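Putative uncharacterized protein lp_3323 (PDB 3DC7) is of unknown function but belongs to the GDSL-like lipase/acylhydrolase family of the SGNH clan and is therefore probably an ester-cleaving hydrolase. Local coordinates at residues R23-G28 with D56-S61. Numbering follows the deposited sequence.
Sequences RPAWLG and DNLGIS
P24, W26 and G28 trade backbone hydrogen bonds with D56, L58 and I60, joining the strands of a beta-alpha-beta crossover, strand 24-28, helix 42-50 and strand 56-59, in the parallel sheet of an SGNH-hydrolase fold. The axes of strands 24-28 and 56-59 approach to 4.4 Å, and their N-to-C directions differ by 8°. The ladder begins with D56 N donating to P24 O at 3.1 Å; W26 N then gives to D56 O, and W26 O in turn takes L58 N at 2.8 Å. Further along, the G28 N to L58 O bond is weak at 3.4 Å, and L58 O also accepts from R75. I60 N closes the series on G28 O at 3.1 Å, an oxygen that also takes a weak bond from R75. A25 and L27 direct their own backbone polar groups to strand 85-89 on the opposite side, so strand 24-28 is bonded along both edges.

The W26 indole lies toward helix 42-50, its CG beside the backbone N (chi1 -52°), which leaves CD1 3.5 Å from D56 O, near the ring plane; its NE1 is bonded to S55. On the other face, L27 holds CG anti to its backbone N (chi1 179°), and its CD1 meets L58 CB at 4.0 Å. At the start of the strands, a water lies between R23 O and D56 OD1, and the latter also forms a salt bridge with R54. Where strand 56-59 ends, N57 makes an Asx turn: its OD1 accepts from G59 N at 3.0 Å, nearly in line with the side-chain carbonyl.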
ATOM      1  N   ARG A  23       3.325 -25.648   8.406  1.00 30.84           N
ATOM      2  CA  ARG A  23       2.501 -26.406   7.465  1.00 29.80           C
ATOM      3  C   ARG A  23       1.882 -25.510   6.390  1.00 28.82           C
ATOM      4  O   ARG A  23       0.646 -25.421   6.282  1.00 28.14           O
ATOM      5  CB  ARG A  23       1.398 -27.171   8.216  1.00 29.83           C
ATOM      6  CG  ARG A  23       1.900 -28.379   9.015  1.00 31.91           C
ATOM      7  CD  ARG A  23       0.815 -29.004   9.904  1.00 34.60           C
ATOM      8  NE  ARG A  23      -0.002 -28.020  10.620  1.00 34.98           N
ATOM      9  CZ  ARG A  23       0.342 -27.434  11.764  1.00 35.68           C
ATOM     10  NH1 ARG A  23       1.504 -27.718  12.352  1.00 36.63           N
ATOM     11  NH2 ARG A  23      -0.479 -26.553  12.320  1.00 34.90           N
ATOM     12  N   PRO A  24       2.736 -24.843   5.581  1.00 28.01           N
ATOM     13  CA  PRO A  24       2.192 -23.961   4.542  1.00 26.81           C
ATOM     14  C   PRO A  24       1.537 -24.744   3.412  1.00 26.25           C
ATOM     15  O   PRO A  24       1.922 -25.886   3.138  1.00 26.38           O
ATOM     16  CB  PRO A  24       3.426 -23.242   4.011  1.00 26.52           C
ATOM     17  CG  PRO A  24       4.556 -24.201   4.258  1.00 27.98           C
ATOM     18  CD  PRO A  24       4.211 -24.875   5.560  1.00 27.92           C
ATOM     19  N   ALA A  25       0.557 -24.130   2.762  1.00 25.14           N
ATOM     20  CA  ALA A  25      -0.047 -24.706   1.571  1.00 24.40           C
ATOM     21  C   ALA A  25       0.032 -23.667   0.452  1.00 23.83           C
ATOM     22  O   ALA A  25      -0.339 -22.511   0.633  1.00 23.26           O
ATOM     23  CB  ALA A  25      -1.483 -25.102   1.845  1.00 24.05           C
ATOM     24  N   TRP A  26       0.500 -24.101  -0.707  1.00 23.39           N
ATOM     25  CA  TRP A  26       0.798 -23.209  -1.822  1.00 22.89           C
ATOM     26  C   TRP A  26      -0.105 -23.528  -3.003  1.00 23.00           C
ATOM     27  O   TRP A  26       0.073 -24.542  -3.673  1.00 22.42           O
ATOM     28  CB  TRP A  26       2.267 -23.371  -2.210  1.00 22.58           C
ATOM     29  CG  TRP A  26       3.218 -23.227  -1.032  1.00 22.78           C
ATOM     30  CD1 TRP A  26       3.741 -24.237  -0.275  1.00 22.03           C
ATOM     31  CD2 TRP A  26       3.757 -22.007  -0.499  1.00 22.77           C
ATOM     32  NE1 TRP A  26       4.576 -23.726   0.693  1.00 22.85           N
ATOM     33  CE2 TRP A  26       4.604 -22.360   0.583  1.00 22.44           C
ATOM     34  CE3 TRP A  26       3.605 -20.650  -0.825  1.00 23.04           C
ATOM     35  CZ2 TRP A  26       5.289 -21.407   1.345  1.00 22.34           C
ATOM     36  CZ3 TRP A  26       4.304 -19.692  -0.063  1.00 22.75           C
ATOM     37  CH2 TRP A  26       5.128 -20.081   1.005  1.00 23.27           C
ATOM     38  N   LEU A  27      -1.093 -22.669  -3.240  1.00 23.34           N
ATOM     39  CA  LEU A  27      -2.035 -22.865  -4.341  1.00 23.83           C
ATOM     40  C   LEU A  27      -1.670 -21.957  -5.502  1.00 24.35           C
ATOM     41  O   LEU A  27      -1.609 -20.741  -5.338  1.00 25.05           O
ATOM     42  CB  LEU A  27      -3.467 -22.592  -3.862  1.00 23.42           C
ATOM     43  CG  LEU A  27      -4.632 -22.716  -4.850  1.00 23.67           C
ATOM     44  CD1 LEU A  27      -4.818 -24.147  -5.339  1.00 22.91           C
ATOM     45  CD2 LEU A  27      -5.932 -22.167  -4.228  1.00 21.20           C
ATOM     46  N   GLY A  28      -1.419 -22.534  -6.674  1.00 25.03           N
ATOM     47  CA  GLY A  28      -1.031 -21.731  -7.831  1.00 25.77           C
ATOM     48  C   GLY A  28      -0.927 -22.435  -9.169  1.00 26.64           C
ATOM     49  O   GLY A  28      -1.526 -23.472  -9.390  1.00 25.97           O
ATOM     50  N   ASP A  56       2.846 -28.322   1.399  1.00 33.55           N
ATOM     51  CA  ASP A  56       1.910 -28.843   0.402  1.00 33.43           C
ATOM     52  C   ASP A  56       1.856 -28.002  -0.867  1.00 32.73           C
ATOM     53  O   ASP A  56       1.483 -26.826  -0.847  1.00 32.42           O
ATOM     54  CB  ASP A  56       0.518 -29.011   1.003  1.00 33.82           C
ATOM     55  CG  ASP A  56       0.500 -30.034   2.130  1.00 36.70           C
ATOM     56  OD1 ASP A  56       0.280 -29.629   3.291  1.00 39.47           O
ATOM     57  OD2 ASP A  56       0.731 -31.240   1.867  1.00 39.85           O
ATOM     58  N   ASN A  57       2.233 -28.631  -1.972  1.00 32.32           N
ATOM     59  CA  ASN A  57       2.308 -27.974  -3.264  1.00 31.68           C
ATOM     60  C   ASN A  57       1.045 -28.258  -4.067  1.00 31.62           C
ATOM     61  O   ASN A  57       0.835 -29.389  -4.521  1.00 31.59           O
ATOM     62  CB  ASN A  57       3.550 -28.466  -4.006  1.00 31.73           C
ATOM     63  CG  ASN A  57       3.833 -27.688  -5.281  1.00 31.50           C
ATOM     64  OD1 ASN A  57       2.920 -27.217  -5.957  1.00 30.51           O
ATOM     65  ND2 ASN A  57       5.111 -27.588  -5.638  1.00 30.82           N
ATOM     66  N   LEU A  58       0.206 -27.233  -4.236  1.00 30.55           N
ATOM     67  CA  LEU A  58      -1.016 -27.351  -5.032  1.00 30.18           C
ATOM     68  C   LEU A  58      -0.940 -26.515  -6.315  1.00 29.76           C
ATOM     69  O   LEU A  58      -1.902 -25.858  -6.708  1.00 29.50           O
ATOM     70  CB  LEU A  58      -2.232 -26.954  -4.196  1.00 30.20           C
ATOM     71  CG  LEU A  58      -2.383 -27.835  -2.963  1.00 31.36           C
ATOM     72  CD1 LEU A  58      -3.052 -27.091  -1.833  1.00 32.04           C
ATOM     73  CD2 LEU A  58      -3.132 -29.107  -3.330  1.00 33.94           C
ATOM     74  N   GLY A  59       0.221 -26.544  -6.957  1.00 29.33           N
ATOM     75  CA  GLY A  59       0.422 -25.826  -8.209  1.00 28.93           C
ATOM     76  C   GLY A  59       0.143 -26.772  -9.359  1.00 28.75           C
ATOM     77  O   GLY A  59       0.484 -27.954  -9.297  1.00 28.57           O
ATOM     78  N   ILE A  60      -0.495 -26.253 -10.399  1.00 28.49           N
ATOM     79  CA  ILE A  60      -0.757 -27.011 -11.617  1.00 27.99           C
ATOM     80  C   ILE A  60      -0.415 -26.080 -12.758  1.00 27.77           C
ATOM     81  O   ILE A  60      -0.940 -24.967 -12.826  1.00 27.84           O
ATOM     82  CB  ILE A  60      -2.240 -27.440 -11.720  1.00 28.40           C
ATOM     83  CG1 ILE A  60      -2.598 -28.407 -10.584  1.00 29.64           C
ATOM     84  CG2 ILE A  60      -2.540 -28.085 -13.083  1.00 27.85           C
ATOM     85  CD1 ILE A  60      -3.982 -29.051 -10.719  1.00 30.02           C
ATOM     86  N   SER A  61       0.493 -26.521 -13.625  1.00 27.48           N
ATOM     87  CA  SER A  61       0.867 -25.806 -14.832  1.00 26.97           C
ATOM     88  C   SER A  61      -0.361 -25.367 -15.616  1.00 26.17           C
ATOM     89  O   SER A  61      -1.252 -26.174 -15.890  1.00 25.99           O
ATOM     90  CB  SER A  61       1.727 -26.712 -15.710  1.00 27.83           C
ATOM     91  OG  SER A  61       1.808 -26.213 -17.049  1.00 30.62           O
TER
HETATM   92  O   HOH W   1      -0.358 -27.717   4.824  1.00 39.84           O